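Local coordinates for nitrate reductase (Ulva prolifera, PDB 5YLY), which uses FAD in its cytochrome b5 reductase domain to pass on electrons, probably from NADH, for the first step of nitrate assimilation, at residues His69-Lys75 and Val136-Ile142; Val106-Ala111 and Ser124-Glu128. All blocks are in the same frame, centred on the assembly; numbering follows the deposited sequence. Where two conformers were deposited one is given.

Contact 1: residues His69-Lys75 and Val136-Ile142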
loop_
_atom_site.group_PDB
_atom_site.type_symbol
_atom_site.label_atom_id
_atom_site.label_comp_id
_atom_site.label_asym_id
_atom_site.label_seq_id
_atom_site.Cartn_x
_atom_site.Cartn_y
_atom_site.Cartn_z
ATOM N N HIS A 69 -2.012 -9.034 -1.181
ATOM C CA HIS A 69 -0.603 -8.832 -0.779
ATOM C C HIS A 69 0.067 -10.203 -0.538
ATOM O O HIS A 69 -0.536 -11.247 -0.806
ATOM C CB HIS A 69 -0.561 -7.949 0.498
ATOM C CG HIS A 69 -1.201 -8.567 1.714
ATOM N ND1 HIS A 69 -2.531 -8.336 2.032
ATOM C CD2 HIS A 69 -0.643 -9.326 2.693
ATOM C CE1 HIS A 69 -2.753 -8.993 3.166
ATOM N NE2 HIS A 69 -1.641 -9.592 3.606
ATOM N N MET A 70 1.299 -10.194 -0.014
ATOM C CA MET A 70 2.058 -11.422 0.243
ATOM C C MET A 70 2.632 -11.412 1.647
ATOM O O MET A 70 2.804 -10.342 2.231
ATOM C CB MET A 70 3.229 -11.546 -0.760
ATOM C CG MET A 70 4.201 -10.389 -0.695
ATOM S SD MET A 70 5.553 -10.283 -1.929
ATOM C CE MET A 70 4.769 -10.947 -3.333
ATOM N N LEU A 71 2.973 -12.586 2.162
ATOM C CA LEU A 71 3.636 -12.667 3.452
ATOM C C LEU A 71 5.068 -13.033 3.140
ATOM O O LEU A 71 5.336 -13.962 2.367
ATOM C CB LEU A 71 2.975 -13.741 4.356
ATOM C CG LEU A 71 1.506 -13.508 4.639
ATOM C CD1 LEU A 71 0.936 -14.673 5.472
ATOM C CD2 LEU A 71 1.284 -12.182 5.348
ATOM N N ILE A 72 5.991 -12.278 3.685
ATOM C CA ILE A 72 7.400 -12.543 3.432
ATOM C C ILE A 72 8.034 -12.946 4.744
ATOM O O ILE A 72 7.772 -12.306 5.764
ATOM C CB ILE A 72 8.081 -11.298 2.832
ATOM C CG1 ILE A 72 7.416 -10.948 1.463
ATOM C CG2 ILE A 72 9.596 -11.512 2.693
ATOM C CD1 ILE A 72 7.730 -9.696 0.910
ATOM N N ARG A 73 8.854 -13.992 4.708
ATOM C CA ARG A 73 9.474 -14.474 5.946
ATOM C C ARG A 73 10.905 -14.905 5.766
ATOM O O ARG A 73 11.338 -15.208 4.646
ATOM C CB ARG A 73 8.646 -15.612 6.579
ATOM C CG ARG A 73 8.783 -16.945 5.891
ATOM C CD ARG A 73 7.906 -18.008 6.542
ATOM N NE ARG A 73 8.378 -19.322 6.151
ATOM C CZ ARG A 73 8.023 -20.452 6.757
ATOM N NH1 ARG A 73 8.531 -21.611 6.360
ATOM N NH2 ARG A 73 7.147 -20.431 7.755
ATOM N N LYS A 74 11.630 -14.996 6.898
ATOM C CA LYS A 74 12.985 -15.498 6.911
ATOM C C LYS A 74 13.303 -16.077 8.277
ATOM O O LYS A 74 12.912 -15.515 9.308
ATOM C CB LYS A 74 14.034 -14.421 6.541
ATOM C CG LYS A 74 15.349 -15.056 6.069
ATOM C CD LYS A 74 16.384 -14.065 5.592
ATOM C CE LYS A 74 17.753 -14.712 5.398
ATOM N NZ LYS A 74 17.746 -15.834 4.410
ATOM N N LYS A 75 14.036 -17.186 8.257
ATOM C CA LYS A 75 14.536 -17.855 9.464
ATOM C C LYS A 75 15.891 -17.207 9.759
ATOM O O LYS A 75 16.785 -17.216 8.899
ATOM C CB LYS A 75 14.733 -19.362 9.217
ATOM C CG LYS A 75 13.509 -20.251 9.280
ATOM C CD LYS A 75 13.011 -20.615 7.889
ATOM C CE LYS A 75 11.807 -19.787 7.510
ATOM N NZ LYS A 75 11.842 -19.337 6.097
ATOM N N VAL A 136 14.450 -15.069 0.749
ATOM C CA VAL A 136 13.333 -14.957 1.684
ATOM C C VAL A 136 12.295 -15.961 1.199
ATOM O O VAL A 136 12.381 -16.447 0.068
ATOM C CB VAL A 136 12.707 -13.543 1.789
ATOM C CG1 VAL A 136 13.711 -12.509 2.297
ATOM C CG2 VAL A 136 12.040 -13.119 0.460
ATOM N N GLU A 137 11.295 -16.246 2.028
ATOM C CA GLU A 137 10.208 -17.124 1.610
ATOM C C GLU A 137 8.984 -16.299 1.443
ATOM O O GLU A 137 8.746 -15.380 2.224
ATOM C CB GLU A 137 9.994 -18.276 2.596
ATOM C CG GLU A 137 11.042 -19.352 2.416
ATOM C CD GLU A 137 10.840 -20.588 3.262
ATOM O OE1 GLU A 137 10.172 -20.489 4.315
ATOM O OE2 GLU A 137 11.373 -21.655 2.879
ATOM N N VAL A 138 8.210 -16.594 0.387
ATOM C CA VAL A 138 7.030 -15.805 0.042
ATOM C C VAL A 138 5.777 -16.655 -0.003
ATOM O O VAL A 138 5.742 -17.646 -0.730
ATOM C CB VAL A 138 7.249 -15.054 -1.310
ATOM C CG1 VAL A 138 6.108 -14.084 -1.582
ATOM C CG2 VAL A 138 8.587 -14.309 -1.313
ATOM N N LYS A 139 4.724 -16.220 0.706
ATOM C CA LYS A 139 3.431 -16.914 0.675
ATOM C C LYS A 139 2.322 -15.948 0.272
ATOM O O LYS A 139 2.160 -14.878 0.864
ATOM C CB LYS A 139 3.118 -17.608 2.026
ATOM C CG LYS A 139 1.770 -18.352 2.006
ATOM C CD LYS A 139 1.539 -19.260 3.220
ATOM C CE LYS A 139 2.123 -20.631 2.998
ATOM N NZ LYS A 139 1.667 -21.598 4.035
ATOM N N GLY A 140 1.533 -16.351 -0.700
ATOM C CA GLY A 140 0.432 -15.515 -1.157
ATOM C C GLY A 140 -0.283 -16.131 -2.329
ATOM O O GLY A 140 0.120 -17.195 -2.776
ATOM N N PRO A 141 -1.309 -15.464 -2.888
ATOM C CA PRO A 141 -1.845 -14.158 -2.462
ATOM C C PRO A 141 -2.656 -14.216 -1.187
ATOM O O PRO A 141 -3.253 -15.246 -0.861
ATOM C CB PRO A 141 -2.700 -13.700 -3.663
ATOM C CG PRO A 141 -2.680 -14.830 -4.678
ATOM C CD PRO A 141 -2.070 -16.030 -4.015
ATOM N N ILE A 142 -2.654 -13.108 -0.462
ATOM C CA ILE A 142 -3.396 -12.954 0.775
ATOM C C ILE A 142 -4.380 -11.818 0.603
ATOM O O ILE A 142 -4.011 -10.738 0.135
ATOM C CB ILE A 142 -2.455 -12.631 1.987
ATOM C CG1 ILE A 142 -1.173 -13.529 2.022
ATOM C CG2 ILE A 142 -3.243 -12.679 3.314
ATOM C CD1 ILE A 142 -1.369 -15.057 2.292
#
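OE1 of E137 is gripped by three donors from the neighbouring strand: K75 NZ at 2.7 Å, R73 NE at 2.8 Å and R73 NH1 at 2.9 Å. The arginine approaches side-on, with OE1 in its guanidinium plane, and the guanidinium and carboxylate planes lie only 11° apart. K75 instead comes from above the carboxylate, its chain folded back by bends at three torsions. Two positive groups on one oxygen would be expected to hold E137 ionised.

Six backbone hydrogen bonds establish the antiparallel pairing, two each at R73-E137, L71-K139 and H69-I142. The partner shifts by one residue between L71 and H69, a beta bulge at G140 and P141, whose joining peptide is cis. Beyond it, I142 CB packs over a face of the H69 imidazole, 3.8 Å from the ring centroid. CG1 of I142, anti to its own carbonyl carbon (chi1 -45°), branches off crosswise to L71 CG at 3.7 Å. On the reverse face, I72 CG2 meets V136 CG2 at 3.7 Å.

Strand 85-90 hydrogen-bonds to the far edge of 69-75, while the segment around V136 and V138 pairs with strand 34-43. F102 of strand 101-107 packs on M70 and V138, L104 of the same strand on I72, and F123 of helix 122-129 also on I72; H69 touches the FAD.

Contact 2: residues Val106-Ala111 and Ser124-Glu128. With FAD (flavin-adenine dinucleotide), chain C.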
loop_
_atom_site.group_PDB
_atom_site.type_symbol
_atom_site.label_atom_id
_atom_site.label_comp_id
_atom_site.label_asym_id
_atom_site.label_seq_id
_atom_site.Cartn_x
_atom_site.Cartn_y
_atom_site.Cartn_z
ATOM N N VAL A 106 10.438 -0.643 1.228
ATOM C CA VAL A 106 10.345 -0.892 2.651
ATOM C C VAL A 106 10.915 0.255 3.477
ATOM O O VAL A 106 12.056 0.668 3.278
ATOM C CB VAL A 106 10.986 -2.280 3.043
ATOM C CG1 VAL A 106 10.866 -2.565 4.544
ATOM C CG2 VAL A 106 10.387 -3.442 2.225
ATOM N N LYS A 107 10.127 0.726 4.439
ATOM C CA LYS A 107 10.597 1.712 5.421
ATOM C C LYS A 107 11.426 0.925 6.468
ATOM O O LYS A 107 10.912 -0.011 7.098
ATOM C CB LYS A 107 9.384 2.390 6.099
ATOM C CG LYS A 107 9.779 3.396 7.208
ATOM C CD LYS A 107 10.421 4.653 6.674
ATOM C CE LYS A 107 10.142 5.825 7.605
ATOM N NZ LYS A 107 10.527 7.114 6.969
ATOM N N ILE A 108 12.703 1.289 6.646
ATOM C CA ILE A 108 13.586 0.606 7.605
ATOM C C ILE A 108 13.490 1.280 8.955
ATOM O O ILE A 108 13.802 2.462 9.078
ATOM C CB ILE A 108 15.062 0.494 7.081
ATOM C CG1 ILE A 108 15.147 0.054 5.589
ATOM C CG2 ILE A 108 15.907 -0.428 7.983
ATOM C CD1 ILE A 108 14.468 -1.276 5.182
ATOM N N TYR A 109 13.011 0.538 9.965
ATOM C CA TYR A 109 12.865 1.051 11.332
ATOM C C TYR A 109 14.118 0.671 12.059
ATOM O O TYR A 109 14.261 -0.451 12.556
ATOM C CB TYR A 109 11.607 0.488 12.005
ATOM C CG TYR A 109 10.319 0.979 11.394
ATOM C CD1 TYR A 109 9.933 2.313 11.507
ATOM C CD2 TYR A 109 9.455 0.103 10.745
ATOM C CE1 TYR A 109 8.735 2.767 10.959
ATOM C CE2 TYR A 109 8.260 0.549 10.183
ATOM C CZ TYR A 109 7.897 1.878 10.304
ATOM O OH TYR A 109 6.719 2.314 9.746
ATOM N N LYS A 110 15.081 1.592 12.023
ATOM C CA LYS A 110 16.397 1.375 12.578
ATOM C C LYS A 110 16.429 1.480 14.083
ATOM O O LYS A 110 15.622 2.190 14.686
ATOM C CB LYS A 110 17.423 2.309 11.909
ATOM C CG LYS A 110 17.573 2.007 10.423
ATOM C CD LYS A 110 18.517 2.952 9.718
ATOM C CE LYS A 110 18.447 2.717 8.235
ATOM N NZ LYS A 110 19.313 3.652 7.487
ATOM N N ALA A 111 17.351 0.730 14.690
ATOM C CA ALA A 111 17.567 0.719 16.126
ATOM C C ALA A 111 18.300 1.998 16.542
ATOM O O ALA A 111 19.037 2.575 15.734
ATOM C CB ALA A 111 18.390 -0.502 16.516
ATOM N N SER A 124 12.031 -5.273 9.111
ATOM C CA SER A 124 12.620 -4.278 8.193
ATOM C C SER A 124 14.169 -4.236 8.335
ATOM O O SER A 124 14.857 -4.095 7.324
ATOM C CB SER A 124 11.986 -2.899 8.347
ATOM O OG SER A 124 12.130 -2.411 9.669
ATOM N N GLN A 125 14.717 -4.446 9.562
ATOM C CA GLN A 125 16.177 -4.502 9.738
ATOM C C GLN A 125 16.721 -5.832 9.182
ATOM O O GLN A 125 17.808 -5.851 8.604
ATOM C CB GLN A 125 16.597 -4.289 11.204
ATOM C CG GLN A 125 16.270 -2.908 11.712
ATOM C CD GLN A 125 16.577 -2.769 13.183
ATOM O OE1 GLN A 125 17.653 -2.322 13.561
ATOM N NE2 GLN A 125 15.632 -3.118 14.047
ATOM N N ILE A 126 15.944 -6.940 9.301
ATOM C CA ILE A 126 16.365 -8.216 8.712
ATOM C C ILE A 126 16.529 -8.025 7.202
ATOM O O ILE A 126 17.557 -8.413 6.646
ATOM C CB ILE A 126 15.391 -9.373 9.066
ATOM C CG1 ILE A 126 15.609 -9.809 10.539
ATOM C CG2 ILE A 126 15.568 -10.571 8.105
ATOM C CD1 ILE A 126 14.423 -10.611 11.123
ATOM N N LEU A 127 15.513 -7.417 6.546
ATOM C CA LEU A 127 15.553 -7.142 5.112
ATOM C C LEU A 127 16.734 -6.239 4.768
ATOM O O LEU A 127 17.529 -6.589 3.901
ATOM C CB LEU A 127 14.249 -6.487 4.654
ATOM C CG LEU A 127 12.992 -7.384 4.702
ATOM C CD1 LEU A 127 11.752 -6.561 4.293
ATOM C CD2 LEU A 127 13.160 -8.608 3.764
ATOM N N GLU A 128 16.904 -5.128 5.502
ATOM C CA GLU A 128 18.018 -4.195 5.258
ATOM C C GLU A 128 19.393 -4.882 5.389
ATOM O O GLU A 128 20.331 -4.507 4.681
ATOM C CB GLU A 128 17.914 -2.973 6.209
ATOM C CG GLU A 128 18.946 -1.866 5.947
ATOM C CD GLU A 128 18.890 -1.175 4.598
ATOM O OE1 GLU A 128 17.880 -1.329 3.875
ATOM O OE2 GLU A 128 19.850 -0.439 4.276
HETATM P PA FAD C . 8.094 -4.438 14.137
HETATM O O1A FAD C . 9.175 -5.164 14.845
HETATM O O2A FAD C . 6.886 -5.281 13.799
HETATM O O5B FAD C . 7.698 -3.139 15.028
HETATM C C5B FAD C . 6.310 -2.790 15.220
HETATM C C4B FAD C . 6.100 -1.317 14.972
HETATM O O4B FAD C . 6.972 -0.525 15.809
HETATM C C3B FAD C . 6.399 -0.828 13.563
HETATM O O3B FAD C . 5.354 -1.154 12.649
HETATM C C2B FAD C . 6.562 0.679 13.782
HETATM O O2B FAD C . 5.319 1.369 13.736
HETATM C C1B FAD C . 7.169 0.744 15.198
HETATM N N9A FAD C . 8.594 1.076 15.233
HETATM C C8A FAD C . 9.627 0.234 15.555
HETATM N N7A FAD C . 10.815 0.786 15.472
HETATM C C5A FAD C . 10.546 2.080 15.055
HETATM C C6A FAD C . 11.385 3.166 14.720
HETATM N N6A FAD C . 12.708 3.062 14.575
HETATM N N1A FAD C . 10.796 4.334 14.375
HETATM C C2A FAD C . 9.459 4.391 14.322
HETATM N N3A FAD C . 8.570 3.420 14.563
HETATM C C4A FAD C . 9.181 2.282 14.925
HETATM N N1 FAD C . 5.712 -1.990 5.065
HETATM C C2 FAD C . 6.601 -1.474 4.159
HETATM O O2 FAD C . 7.638 -0.916 4.545
HETATM N N3 FAD C . 6.331 -1.585 2.785
HETATM C C4 FAD C . 5.205 -2.181 2.222
HETATM O O4 FAD C . 5.103 -2.307 1.017
HETATM C C4X FAD C . 4.249 -2.699 3.199
HETATM N N5 FAD C . 3.141 -3.242 2.755
HETATM C C5X FAD C . 2.212 -3.699 3.694
HETATM C C6 FAD C . 1.009 -4.252 3.233
HETATM C C7 FAD C . 0.050 -4.727 4.128
HETATM C C7M FAD C . -1.241 -5.283 3.584
HETATM C C8 FAD C . 0.292 -4.647 5.528
HETATM C C8M FAD C . -0.705 -5.197 6.529
HETATM C C9 FAD C . 1.479 -4.076 5.985
HETATM C C9A FAD C . 2.444 -3.608 5.081
HETATM N N10 FAD C . 3.686 -3.049 5.518
HETATM C C10 FAD C . 4.602 -2.562 4.608
HETATM C "C1'" FAD C . 4.104 -3.095 6.930
HETATM C "C2'" FAD C . 4.886 -4.363 7.277
HETATM O "O2'" FAD C . 4.015 -5.496 7.330
HETATM C "C3'" FAD C . 5.632 -4.255 8.607
HETATM O "O3'" FAD C . 4.711 -3.992 9.658
HETATM C "C4'" FAD C . 6.775 -3.236 8.606
HETATM O "O4'" FAD C . 7.761 -3.647 7.660
HETATM C "C5'" FAD C . 7.430 -3.059 9.962
HETATM O "O5'" FAD C . 7.740 -4.361 10.502
HETATM P P FAD C . 9.034 -4.601 11.428
HETATM O O1P FAD C . 9.178 -6.050 11.694
HETATM O O2P FAD C . 10.232 -3.882 10.858
HETATM O O3P FAD C . 8.612 -3.832 12.753
HETATM O O HOH W 1 19.099 2.150 5.014
#
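This contact forms part of the FAD site of a ferredoxin-reductase-type flavin domain, where the end of a barrel strand and the loop after it meet the helix that receives the pyrophosphate. S124 joins the three elements. Its backbone N binds FAD O2P at 2.9 Å, and its hydroxyl OG donates to the same oxygen at 2.7 Å. OG also accepts from Y109 N, with a nearly straight N-H...O angle of 172°. The chi1 of 59°, which sets OG between the backbone N and carbonyl carbon of S124, lets it serve loop and phosphate together. F123 N and K122 N also hydrogen-bond to the cofactor, consistent with a helix N terminus stabilising the phosphate charge.

The strand end binds the flavin ring: K107 N donates to the isoalloxazine O2 at 3.0 Å. Farther along, the Y109 ring has C2B of the adenosine ribose centred over one face and K107 CG toward the rim of the other, while its CD1 lies 3.5 Å from adenine C4A. The NZ of K107 turns away to salt bridges with D47 and D205.

Side-chain packing completes the junction. I108 crosses E128 at about a right angle, CG2 against CB at 3.7 Å and CG1 near OE1, an oxygen that is hydrogen-bonded to T49. V106 CG2 touches L127 CD1. At the loop's outer end, Q125 NE2 is held by the carbonyls of E119 and G121, and its OE1 receives a weak, bent bond from A111 N at 3.3 Å, with an N-H...O angle of 129°.

After strands 34-43 and 48-54 the chain enters 69-75, then strand 85-90, and then strand 101-107 with its continuation to A111. Contact 2 closes a short loop when the chain returns as helix 122-129, with 12 residues between its segments. Contact 1 closes a longer one, of 60 residues, once strand 135-142 follows that helix and pairs with 69-75. The smaller loop lies wholly within the larger, so the two do not cross. Contact 1 joins adjacent strands of the six-stranded antiparallel sheet; contact 2 ties the end of strand 101-107 and the loop after it to helix 122-129. Their centres are 16 Å apart, and they touch where V136 CG1 packs 4.2 Å from L127 CD2.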